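Long-range contacts in xenavidin (Xenopus tropicalis, PDB 2UZ2), which binds biotin, as a frog member of the avidin family that assembles as a tetramer of eight-stranded antiparallel beta-barrels: residues B[30-35]-B[50-55]; B[58-63]-B[81-86]; B[91-96]-B[116-121]. All blocks are in the same frame, centred on the assembly; numbering follows the deposited sequence.

Contact 1: B[30-35]-B[50-55]; sequences EFTGTY and PLTGYQ. With BTN (biotin), chain D.
F31 and G53 face each other as an antiparallel hydrogen-bonded pair. F31 N gives a nearly straight bond to G53 O at 2.8 Å, and G53 N answers to F31 O. G33 and L51 repeat this pattern two residues on, with a longer bond of 3.2 Å from G33 N to L51 O.

The apolar contacts lie inside the barrel. The F31 ring folds back over the partner strand, because its CG sits between the backbone N and the carbonyl carbon (chi1 63°). One ring face covers G53, whose CA makes a CH-pi contact 4.2 Å from the ring centroid. At the ring edge, F31 CE1 meets L51 CD1 at 3.6 Å. L51 CD2 rests on T34 O.

On the outer face E30 crosses the Y54 side chain at a slant, E30 CB 3.9 Å from Y54 CE1. One water links E30 OE1 and Y54 OH. In the conformer given, T52 OG1 bonds to T52 OG1 of the second subunit.

Y35 OH donates to biotin O3 at 2.7 Å, with O3 in the tyrosine ring plane.

Strand 19-25 flanks 30-35, strand 62-68 flanks 50-55, and I22, L20, F65 and V67 pack around F31 and L51.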
loop_
_atom_site.group_PDB
_atom_site.type_symbol
_atom_site.label_atom_id
_atom_site.label_comp_id
_atom_site.label_asym_id
_atom_site.label_seq_id
_atom_site.Cartn_x
_atom_site.Cartn_y
_atom_site.Cartn_z
ATOM N N GLU B 30 -20.958 12.876 4.966
ATOM C CA GLU B 30 -21.179 11.853 3.921
ATOM C C GLU B 30 -21.317 12.516 2.575
ATOM O O GLU B 30 -21.966 13.555 2.447
ATOM C CB GLU B 30 -22.446 11.054 4.248
ATOM C CG GLU B 30 -22.659 9.776 3.368
ATOM C CD GLU B 30 -23.804 8.903 3.921
ATOM O OE1 GLU B 30 -24.350 9.241 5.006
ATOM O OE2 GLU B 30 -24.128 7.871 3.288
ATOM N N PHE B 31 -20.744 11.903 1.546
ATOM C CA PHE B 31 -20.918 12.431 0.225
ATOM C C PHE B 31 -21.166 11.332 -0.786
ATOM O O PHE B 31 -20.844 10.148 -0.545
ATOM C CB PHE B 31 -19.747 13.373 -0.193
ATOM C CG PHE B 31 -18.376 12.734 -0.274
ATOM C CD1 PHE B 31 -17.992 12.016 -1.419
ATOM C CD2 PHE B 31 -17.447 12.894 0.760
ATOM C CE1 PHE B 31 -16.703 11.454 -1.528
ATOM C CE2 PHE B 31 -16.139 12.318 0.673
ATOM C CZ PHE B 31 -15.783 11.594 -0.499
ATOM N N THR B 32 -21.719 11.748 -1.917
ATOM C CA THR B 32 -21.981 10.835 -3.025
ATOM C C THR B 32 -21.559 11.503 -4.325
ATOM O O THR B 32 -21.416 12.721 -4.392
ATOM C CB THR B 32 -23.467 10.435 -3.122
ATOM O OG1 THR B 32 -24.238 11.552 -3.560
ATOM C CG2 THR B 32 -24.013 9.997 -1.777
ATOM N N GLY B 33 -21.341 10.693 -5.349
ATOM C CA GLY B 33 -20.961 11.228 -6.636
ATOM C C GLY B 33 -20.682 10.128 -7.627
ATOM O O GLY B 33 -21.232 9.023 -7.534
ATOM N N THR B 34 -19.872 10.476 -8.605
ATOM C CA THR B 34 -19.513 9.500 -9.649
ATOM C C THR B 34 -18.048 9.604 -10.017
ATOM O O THR B 34 -17.400 10.625 -9.805
ATOM C CB THR B 34 -20.336 9.693 -10.933
ATOM O OG1 THR B 34 -20.149 11.026 -11.455
ATOM C CG2 THR B 34 -21.817 9.453 -10.677
ATOM N N TYR B 35 -17.558 8.544 -10.639
ATOM C CA TYR B 35 -16.165 8.535 -11.092
ATOM C C TYR B 35 -16.144 7.998 -12.510
ATOM O O TYR B 35 -16.761 6.953 -12.833
ATOM C CB TYR B 35 -15.348 7.633 -10.178
ATOM C CG TYR B 35 -13.880 7.887 -10.271
ATOM C CD1 TYR B 35 -13.227 8.683 -9.305
ATOM C CD2 TYR B 35 -13.129 7.298 -11.261
ATOM C CE1 TYR B 35 -11.847 8.889 -9.369
ATOM C CE2 TYR B 35 -11.743 7.529 -11.337
ATOM C CZ TYR B 35 -11.128 8.329 -10.374
ATOM O OH TYR B 35 -9.748 8.516 -10.497
ATOM N N PRO B 50 -20.776 4.828 -9.698
ATOM C CA PRO B 50 -21.126 5.576 -8.494
ATOM C C PRO B 50 -20.096 5.482 -7.371
ATOM O O PRO B 50 -19.360 4.507 -7.278
ATOM C CB PRO B 50 -22.415 4.899 -8.051
ATOM C CG PRO B 50 -22.227 3.429 -8.485
ATOM C CD PRO B 50 -21.527 3.563 -9.821
ATOM N N LEU B 51 -20.110 6.471 -6.475
ATOM C CA LEU B 51 -19.251 6.416 -5.308
ATOM C C LEU B 51 -19.985 6.928 -4.084
ATOM O O LEU B 51 -20.946 7.719 -4.210
ATOM C CB LEU B 51 -17.979 7.261 -5.516
ATOM C CG LEU B 51 -18.143 8.792 -5.627
ATOM C CD1 LEU B 51 -18.005 9.540 -4.309
ATOM C CD2 LEU B 51 -17.096 9.304 -6.593
ATOM N N THR B 52 -19.500 6.492 -2.923
ATOM C CA THR B 52 -19.994 7.003 -1.618
ATOM C C THR B 52 -18.781 7.142 -0.706
ATOM O O THR B 52 -17.830 6.335 -0.791
ATOM C CB THR B 52 -20.995 6.036 -0.940
ATOM O OG1 THR B 52 -21.642 6.711 0.153
ATOM C CG2 THR B 52 -20.280 4.783 -0.381
ATOM N N GLY B 53 -18.793 8.151 0.162
ATOM C CA GLY B 53 -17.689 8.296 1.091
ATOM C C GLY B 53 -17.995 9.344 2.132
ATOM O O GLY B 53 -19.166 9.717 2.355
ATOM N N TYR B 54 -16.934 9.751 2.811
ATOM C CA TYR B 54 -17.042 10.782 3.869
ATOM C C TYR B 54 -15.851 11.684 3.832
ATOM O O TYR B 54 -14.731 11.223 3.557
ATOM C CB TYR B 54 -16.996 10.162 5.242
ATOM C CG TYR B 54 -18.112 9.255 5.658
ATOM C CD1 TYR B 54 -19.309 9.740 6.169
ATOM C CD2 TYR B 54 -17.886 7.884 5.588
ATOM C CE1 TYR B 54 -20.315 8.831 6.577
ATOM C CE2 TYR B 54 -18.788 7.026 5.982
ATOM C CZ TYR B 54 -19.978 7.445 6.447
ATOM O OH TYR B 54 -20.853 6.480 6.819
ATOM N N GLN B 55 -16.102 12.952 4.165
ATOM C CA GLN B 55 -15.032 13.886 4.489
ATOM C C GLN B 55 -15.201 14.398 5.892
ATOM O O GLN B 55 -16.338 14.449 6.403
ATOM C CB GLN B 55 -14.993 15.066 3.512
ATOM C CG GLN B 55 -16.196 16.015 3.557
ATOM C CD GLN B 55 -15.951 17.349 2.896
ATOM O OE1 GLN B 55 -16.561 17.640 1.870
ATOM N NE2 GLN B 55 -15.078 18.186 3.473
HETATM C C11 BTN D . -11.405 -2.386 -13.666
HETATM O O11 BTN D . -11.575 -3.539 -13.206
HETATM O O12 BTN D . -10.808 -2.279 -14.765
HETATM C C10 BTN D . -11.905 -1.155 -12.932
HETATM C C9 BTN D . -11.216 0.123 -13.398
HETATM C C8 BTN D . -9.979 0.431 -12.536
HETATM C C7 BTN D . -9.570 1.893 -12.583
HETATM C C2 BTN D . -8.357 2.196 -11.694
HETATM S S1 BTN D . -8.766 2.136 -10.076
HETATM C C6 BTN D . -7.357 3.204 -9.605
HETATM C C5 BTN D . -6.880 4.040 -10.779
HETATM N N1 BTN D . -7.252 5.457 -10.740
HETATM C C3 BTN D . -8.013 5.769 -11.800
HETATM O O3 BTN D . -8.297 7.062 -12.275
HETATM N N2 BTN D . -8.444 4.660 -12.396
HETATM C C4 BTN D . -7.633 3.518 -12.000
HETATM O O HOH W 1 -23.241 7.352 7.417
#

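Contact 2: B[58-63]-B[81-86]; sequences TEKPTF and QCFLNE
P61 and C82 hold the tight part of this contact. It lies in the hairpin of strands 62-68 and 75-84 of the avidin barrel, at the end away from their connecting loop. C82 N donates to P61 O at 2.9 Å, and the bond is nearly straight (166°). Beside it the P61 ring touches the cysteine, with P61 CG 3.9 Å from C82 CB. C82 SG continues into the disulfide with C6, and P61 also packs on C6. This end of the hairpin is therefore tied to the N-terminal part of the chain.

T62 and Q81 form an antiparallel non-hydrogen-bonded pair. The Q81 chain is extended, with CG anti to the backbone N (chi1 -169°). It crosses the T62 side chain at a slant, T62 CG2 lying 3.9 Å from Q81 CG. The amide ends at the K60 backbone, where Q81 NE2 donates to K60 O at 2.9 Å. The F63 ring brings CE2 to 3.6 Å from Q81 N.

The contact loosens beyond K60. The lysine chain crosses the F83 side chain at about a right angle, and K60 CD comes only to 4.0 Å from F83 CD1. K60 NZ reaches E103 O of the second subunit and makes a long salt bridge to E59. E59 and L84 are exposed, and 84-86 run off without meeting 58-63.

C82 O is buried with no hydrogen-bond partner in the model, and K60 CA makes a CA-H...O contact with it. Two hydrogen bonds thus join the loop before strand 62-68 to strand 75-84, and the disulfide ties that strand to C6. Q81 OE1, T62 OG1 and K60 NZ turn instead to the second subunit, where R99 and Q102 donate to Q81 OE1 and D73 O bonds to T62 OG1.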
loop_
_atom_site.group_PDB
_atom_site.type_symbol
_atom_site.label_atom_id
_atom_site.label_comp_id
_atom_site.label_asym_id
_atom_site.label_seq_id
_atom_site.Cartn_x
_atom_site.Cartn_y
_atom_site.Cartn_z
ATOM N N THR B 58 -13.510 20.036 8.183
ATOM C CA THR B 58 -12.484 20.787 8.873
ATOM C C THR B 58 -11.667 21.541 7.839
ATOM O O THR B 58 -11.807 21.309 6.638
ATOM C CB THR B 58 -11.472 19.797 9.589
ATOM O OG1 THR B 58 -10.814 18.979 8.628
ATOM C CG2 THR B 58 -12.185 18.927 10.640
ATOM N N GLU B 59 -10.775 22.412 8.312
ATOM C CA GLU B 59 -9.760 22.931 7.435
ATOM C C GLU B 59 -8.939 21.739 6.957
ATOM O O GLU B 59 -8.708 20.777 7.700
ATOM C CB GLU B 59 -8.820 23.884 8.148
ATOM C CG GLU B 59 -7.932 24.637 7.154
ATOM C CD GLU B 59 -7.079 25.728 7.772
ATOM O OE1 GLU B 59 -7.213 25.999 8.989
ATOM O OE2 GLU B 59 -6.272 26.328 7.025
ATOM N N LYS B 60 -8.520 21.817 5.708
ATOM C CA LYS B 60 -7.685 20.800 5.075
ATOM C C LYS B 60 -8.266 19.396 5.306
ATOM O O LYS B 60 -7.635 18.532 5.918
ATOM C CB LYS B 60 -6.235 20.915 5.545
ATOM C CG LYS B 60 -5.632 22.279 5.269
ATOM C CD LYS B 60 -4.267 22.390 5.931
ATOM C CE LYS B 60 -3.742 23.798 5.839
ATOM N NZ LYS B 60 -3.183 24.212 7.152
ATOM N N PRO B 61 -9.479 19.171 4.805
ATOM C CA PRO B 61 -10.212 17.975 5.181
ATOM C C PRO B 61 -9.575 16.682 4.636
ATOM O O PRO B 61 -9.195 16.613 3.470
ATOM C CB PRO B 61 -11.582 18.191 4.517
ATOM C CG PRO B 61 -11.297 19.038 3.302
ATOM C CD PRO B 61 -10.231 19.997 3.839
ATOM N N THR B 62 -9.532 15.653 5.474
ATOM C CA THR B 62 -9.290 14.273 5.019
ATOM C C THR B 62 -10.597 13.684 4.509
ATOM O O THR B 62 -11.683 14.219 4.821
ATOM C CB THR B 62 -8.785 13.400 6.161
ATOM O OG1 THR B 62 -9.713 13.518 7.266
ATOM C CG2 THR B 62 -7.418 13.863 6.586
ATOM N N PHE B 63 -10.526 12.617 3.720
ATOM C CA PHE B 63 -11.764 12.029 3.165
ATOM C C PHE B 63 -11.447 10.629 2.677
ATOM O O PHE B 63 -10.265 10.259 2.556
ATOM C CB PHE B 63 -12.256 12.864 1.970
ATOM C CG PHE B 63 -11.190 13.044 0.901
ATOM C CD1 PHE B 63 -11.001 12.088 -0.083
ATOM C CD2 PHE B 63 -10.397 14.185 0.914
ATOM C CE1 PHE B 63 -9.987 12.245 -1.074
ATOM C CE2 PHE B 63 -9.408 14.365 -0.061
ATOM C CZ PHE B 63 -9.190 13.400 -1.033
ATOM N N GLN B 81 -6.252 13.819 1.478
ATOM C CA GLN B 81 -6.451 15.077 2.167
ATOM C C GLN B 81 -6.395 16.198 1.154
ATOM O O GLN B 81 -5.626 16.156 0.208
ATOM C CB GLN B 81 -5.410 15.266 3.267
ATOM C CG GLN B 81 -5.715 16.462 4.240
ATOM C CD GLN B 81 -4.773 16.533 5.442
ATOM O OE1 GLN B 81 -3.870 15.706 5.608
ATOM N NE2 GLN B 81 -4.959 17.550 6.266
ATOM N N CYS B 82 -7.224 17.213 1.371
ATOM C CA CYS B 82 -7.216 18.405 0.535
ATOM C C CYS B 82 -6.317 19.500 1.122
ATOM O O CYS B 82 -6.385 19.814 2.332
ATOM C CB CYS B 82 -8.653 18.935 0.377
ATOM S SG CYS B 82 -8.784 20.292 -0.841
ATOM N N PHE B 83 -5.484 20.091 0.263
ATOM C CA PHE B 83 -4.673 21.242 0.654
ATOM C C PHE B 83 -4.846 22.378 -0.361
ATOM O O PHE B 83 -5.445 22.186 -1.431
ATOM C CB PHE B 83 -3.196 20.841 0.724
ATOM C CG PHE B 83 -2.887 19.756 1.724
ATOM C CD1 PHE B 83 -2.632 20.069 3.061
ATOM C CD2 PHE B 83 -2.803 18.425 1.321
ATOM C CE1 PHE B 83 -2.320 19.052 3.977
ATOM C CE2 PHE B 83 -2.491 17.402 2.238
ATOM C CZ PHE B 83 -2.236 17.736 3.565
ATOM N N LEU B 84 -4.367 23.567 -0.019
ATOM C CA LEU B 84 -4.152 24.598 -1.027
ATOM C C LEU B 84 -2.677 24.612 -1.384
ATOM O O LEU B 84 -1.821 24.639 -0.489
ATOM C CB LEU B 84 -4.597 25.972 -0.516
ATOM C CG LEU B 84 -6.090 26.090 -0.188
ATOM C CD1 LEU B 84 -6.445 27.458 0.353
ATOM C CD2 LEU B 84 -6.949 25.770 -1.431
ATOM N N ASN B 85 -2.366 24.588 -2.680
ATOM C CA ASN B 85 -0.974 24.673 -3.125
ATOM C C ASN B 85 -0.424 26.104 -3.041
ATOM O O ASN B 85 -1.079 27.012 -2.497
ATOM C CB ASN B 85 -0.788 24.063 -4.532
ATOM C CG ASN B 85 -1.467 24.884 -5.647
ATOM O OD1 ASN B 85 -1.871 26.033 -5.454
ATOM N ND2 ASN B 85 -1.597 24.274 -6.823
ATOM N N GLU B 86 0.779 26.296 -3.583
ATOM C CA GLU B 86 1.438 27.599 -3.667
ATOM C C GLU B 86 0.545 28.683 -4.279
ATOM O O GLU B 86 0.456 29.800 -3.751
ATOM C CB GLU B 86 2.714 27.485 -4.511
ATOM C CG GLU B 86 3.598 26.278 -4.191
ATOM C CD GLU B 86 4.791 26.621 -3.307
ATOM O OE1 GLU B 86 4.722 27.620 -2.553
ATOM O OE2 GLU B 86 5.804 25.882 -3.366
#

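Contact 3: B[91-96]-B[116-121]; sequences ILHTMW and ANTFTR. With BTN (biotin), chain D.
T94 and N117 lie opposite each other on neighbouring antiparallel strands. T94 N and N117 N each bond to the other residue's carbonyl oxygen. The next hydrogen-bonded pair is L92 with F119. Its two bonds are nearly straight, that from F119 N to L92 O being 2.8 Å, and both donors lie in the carbonyl plane.

Side chains add further hydrogen bonds. T94 OG1 donates to N117 O at 2.7 Å, because chi1 of 75° turns the hydroxyl to the partner strand. N117 O thus accepts two bonds from one residue. The edge of the F119 ring faces the same hydroxyl. W96 NE1 donates to N117 OD1 at 3.0 Å. The indole and amide planes are only 13° apart, and the bond is somewhat bent (138°). On the outer face a bond between H93 ND1 and T118 OG1 is doubtful, since the T118 conformer given sits too close to I91. H93 NE2 bonds to E105 of the second subunit.

The apolar contacts are fewer. L92 CB meets F119 CB at 4.0 Å inside the barrel, and T94 CG2 lies 3.9 Å from F119 CD2. On the outside M95, in the conformer given, brings CE near A116 CB, and both residues pack against the third subunit.

The biotin contact is made by W96. Biotin C6 sits over the centre of the indole face, with W96 CD2 to C6 at 3.6 Å. W109 of the fourth subunit packs on W96.

The bond to N117 probably limits rotation of the indole and so keeps its face turned to the ligand. Hydrogen bonds centred on N117 meet the W96 face that biotin lies on, consistent with the aromatic biotin pocket of avidins.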
loop_
_atom_site.group_PDB
_atom_site.type_symbol
_atom_site.label_atom_id
_atom_site.label_comp_id
_atom_site.label_asym_id
_atom_site.label_seq_id
_atom_site.Cartn_x
_atom_site.Cartn_y
_atom_site.Cartn_z
ATOM N N ILE B 91 -6.067 21.106 -4.097
ATOM C CA ILE B 91 -5.490 19.851 -4.571
ATOM C C ILE B 91 -5.858 18.721 -3.612
ATOM O O ILE B 91 -5.826 18.911 -2.391
ATOM C CB ILE B 91 -3.937 19.939 -4.744
ATOM C CG1 ILE B 91 -3.552 21.118 -5.658
ATOM C CG2 ILE B 91 -3.355 18.612 -5.242
ATOM C CD1 ILE B 91 -2.119 21.075 -6.167
ATOM N N LEU B 92 -6.220 17.567 -4.159
ATOM C CA LEU B 92 -6.501 16.423 -3.311
ATOM C C LEU B 92 -5.349 15.454 -3.507
ATOM O O LEU B 92 -5.166 14.943 -4.628
ATOM C CB LEU B 92 -7.800 15.731 -3.707
ATOM C CG LEU B 92 -9.027 16.603 -3.951
ATOM C CD1 LEU B 92 -10.219 15.745 -4.339
ATOM C CD2 LEU B 92 -9.329 17.387 -2.693
ATOM N N HIS B 93 -4.596 15.195 -2.441
ATOM C CA HIS B 93 -3.598 14.128 -2.430
ATOM C C HIS B 93 -4.224 12.839 -1.945
ATOM O O HIS B 93 -4.693 12.767 -0.818
ATOM C CB HIS B 93 -2.386 14.478 -1.543
ATOM C CG HIS B 93 -1.531 15.574 -2.084
ATOM N ND1 HIS B 93 -0.944 15.519 -3.329
ATOM C CD2 HIS B 93 -1.097 16.719 -1.517
ATOM C CE1 HIS B 93 -0.232 16.615 -3.526
ATOM N NE2 HIS B 93 -0.315 17.364 -2.443
ATOM N N THR B 94 -4.188 11.797 -2.783
ATOM C CA THR B 94 -4.833 10.531 -2.475
ATOM C C THR B 94 -3.919 9.331 -2.704
ATOM O O THR B 94 -2.974 9.369 -3.482
ATOM C CB THR B 94 -6.090 10.274 -3.346
ATOM O OG1 THR B 94 -5.719 9.908 -4.678
ATOM C CG2 THR B 94 -7.036 11.563 -3.344
ATOM N N MET B 95 -4.251 8.285 -1.974
ATOM C CA MET B 95 -3.766 6.973 -2.335
ATOM C C MET B 95 -4.955 6.059 -2.454
ATOM O O MET B 95 -6.044 6.345 -1.910
ATOM C CB MET B 95 -2.782 6.498 -1.303
ATOM C CG MET B 95 -1.626 7.472 -1.216
ATOM S SD MET B 95 -0.244 6.726 -0.418
ATOM C CE MET B 95 0.364 5.700 -1.768
ATOM N N TRP B 96 -4.804 5.002 -3.234
ATOM C CA TRP B 96 -5.920 4.127 -3.522
ATOM C C TRP B 96 -5.545 2.656 -3.463
ATOM O O TRP B 96 -4.374 2.330 -3.598
ATOM C CB TRP B 96 -6.551 4.439 -4.915
ATOM C CG TRP B 96 -5.578 4.530 -6.075
ATOM C CD1 TRP B 96 -5.050 5.663 -6.603
ATOM C CD2 TRP B 96 -5.057 3.450 -6.847
ATOM N NE1 TRP B 96 -4.207 5.371 -7.663
ATOM C CE2 TRP B 96 -4.197 4.015 -7.840
ATOM C CE3 TRP B 96 -5.215 2.061 -6.808
ATOM C CZ2 TRP B 96 -3.517 3.234 -8.786
ATOM C CZ3 TRP B 96 -4.502 1.271 -7.763
ATOM C CH2 TRP B 96 -3.693 1.869 -8.731
ATOM N N ALA B 116 -1.121 6.079 -6.191
ATOM C CA ALA B 116 -1.349 7.448 -5.663
ATOM C C ALA B 116 -1.903 8.289 -6.793
ATOM O O ALA B 116 -1.458 8.140 -7.944
ATOM C CB ALA B 116 -0.017 8.031 -5.207
ATOM N N ASN B 117 -2.791 9.233 -6.489
ATOM C CA ASN B 117 -3.031 10.263 -7.483
ATOM C C ASN B 117 -3.338 11.570 -6.825
ATOM O O ASN B 117 -3.861 11.594 -5.698
ATOM C CB ASN B 117 -4.214 9.902 -8.361
ATOM C CG ASN B 117 -3.834 8.985 -9.503
ATOM O OD1 ASN B 117 -4.105 7.803 -9.415
ATOM N ND2 ASN B 117 -3.164 9.514 -10.562
ATOM N N THR B 118 -3.007 12.644 -7.524
ATOM C CA THR B 118 -3.418 13.974 -7.062
ATOM C C THR B 118 -4.507 14.487 -8.015
ATOM O O THR B 118 -4.405 14.346 -9.253
ATOM C CB THR B 118 -2.220 14.970 -6.931
ATOM O OG1 THR B 118 -1.371 14.575 -5.830
ATOM C CG2 THR B 118 -2.700 16.382 -6.684
ATOM N N PHE B 119 -5.552 15.061 -7.434
ATOM C CA PHE B 119 -6.662 15.624 -8.214
ATOM C C PHE B 119 -6.633 17.140 -8.139
ATOM O O PHE B 119 -6.342 17.686 -7.090
ATOM C CB PHE B 119 -8.017 15.123 -7.698
ATOM C CG PHE B 119 -8.246 13.648 -7.924
ATOM C CD1 PHE B 119 -9.005 13.202 -9.001
ATOM C CD2 PHE B 119 -7.725 12.701 -7.031
ATOM C CE1 PHE B 119 -9.220 11.830 -9.200
ATOM C CE2 PHE B 119 -7.964 11.335 -7.214
ATOM C CZ PHE B 119 -8.736 10.910 -8.300
ATOM N N THR B 120 -6.943 17.810 -9.252
ATOM C CA THR B 120 -7.049 19.266 -9.272
ATOM C C THR B 120 -8.388 19.656 -9.914
ATOM O O THR B 120 -9.114 18.812 -10.431
ATOM C CB THR B 120 -5.942 19.896 -10.096
ATOM O OG1 THR B 120 -6.026 19.396 -11.434
ATOM C CG2 THR B 120 -4.562 19.537 -9.514
ATOM N N ARG B 121 -8.711 20.935 -9.887
ATOM C CA ARG B 121 -9.883 21.413 -10.621
ATOM C C ARG B 121 -9.623 21.420 -12.118
ATOM O O ARG B 121 -8.463 21.406 -12.575
ATOM C CB ARG B 121 -10.281 22.803 -10.140
ATOM C CG ARG B 121 -10.631 22.816 -8.694
ATOM C CD ARG B 121 -11.776 21.915 -8.438
ATOM N NE ARG B 121 -12.399 22.245 -7.166
ATOM C CZ ARG B 121 -13.545 21.722 -6.751
ATOM N NH1 ARG B 121 -14.190 20.853 -7.522
ATOM N NH2 ARG B 121 -14.053 22.088 -5.574
HETATM C C11 BTN D . -11.405 -2.386 -13.666
HETATM O O11 BTN D . -11.575 -3.539 -13.206
HETATM O O12 BTN D . -10.808 -2.279 -14.765
HETATM C C10 BTN D . -11.905 -1.155 -12.932
HETATM C C9 BTN D . -11.216 0.123 -13.398
HETATM C C8 BTN D . -9.979 0.431 -12.536
HETATM C C7 BTN D . -9.570 1.893 -12.583
HETATM C C2 BTN D . -8.357 2.196 -11.694
HETATM S S1 BTN D . -8.766 2.136 -10.076
HETATM C C6 BTN D . -7.357 3.204 -9.605
HETATM C C5 BTN D . -6.880 4.040 -10.779
HETATM N N1 BTN D . -7.252 5.457 -10.740
HETATM C C3 BTN D . -8.013 5.769 -11.800
HETATM O O3 BTN D . -8.297 7.062 -12.275
HETATM N N2 BTN D . -8.444 4.660 -12.396
HETATM C C4 BTN D . -7.633 3.518 -12.000
#

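In the fold
The three contacts lie on one closed antiparallel barrel and follow one another along the chain. Contact 2 is the neighbour of both others. Its centre is about 17 Å from that of contact 1, where Q55 packs on P61 and F63. It is about 11 Å from contact 3, where backbone bonds probably join Q81 to H93 and F83 to I91. Contacts 1 and 3 lie on opposite sides of the chain's centre, about 15 Å between centres, yet Y35 OH and F119 CZ meet at 3.4 Å. Both reach biotin, by Y35 and W96. The F63 side chain of contact 2 stays about 12 Å from it. All three touch the second subunit.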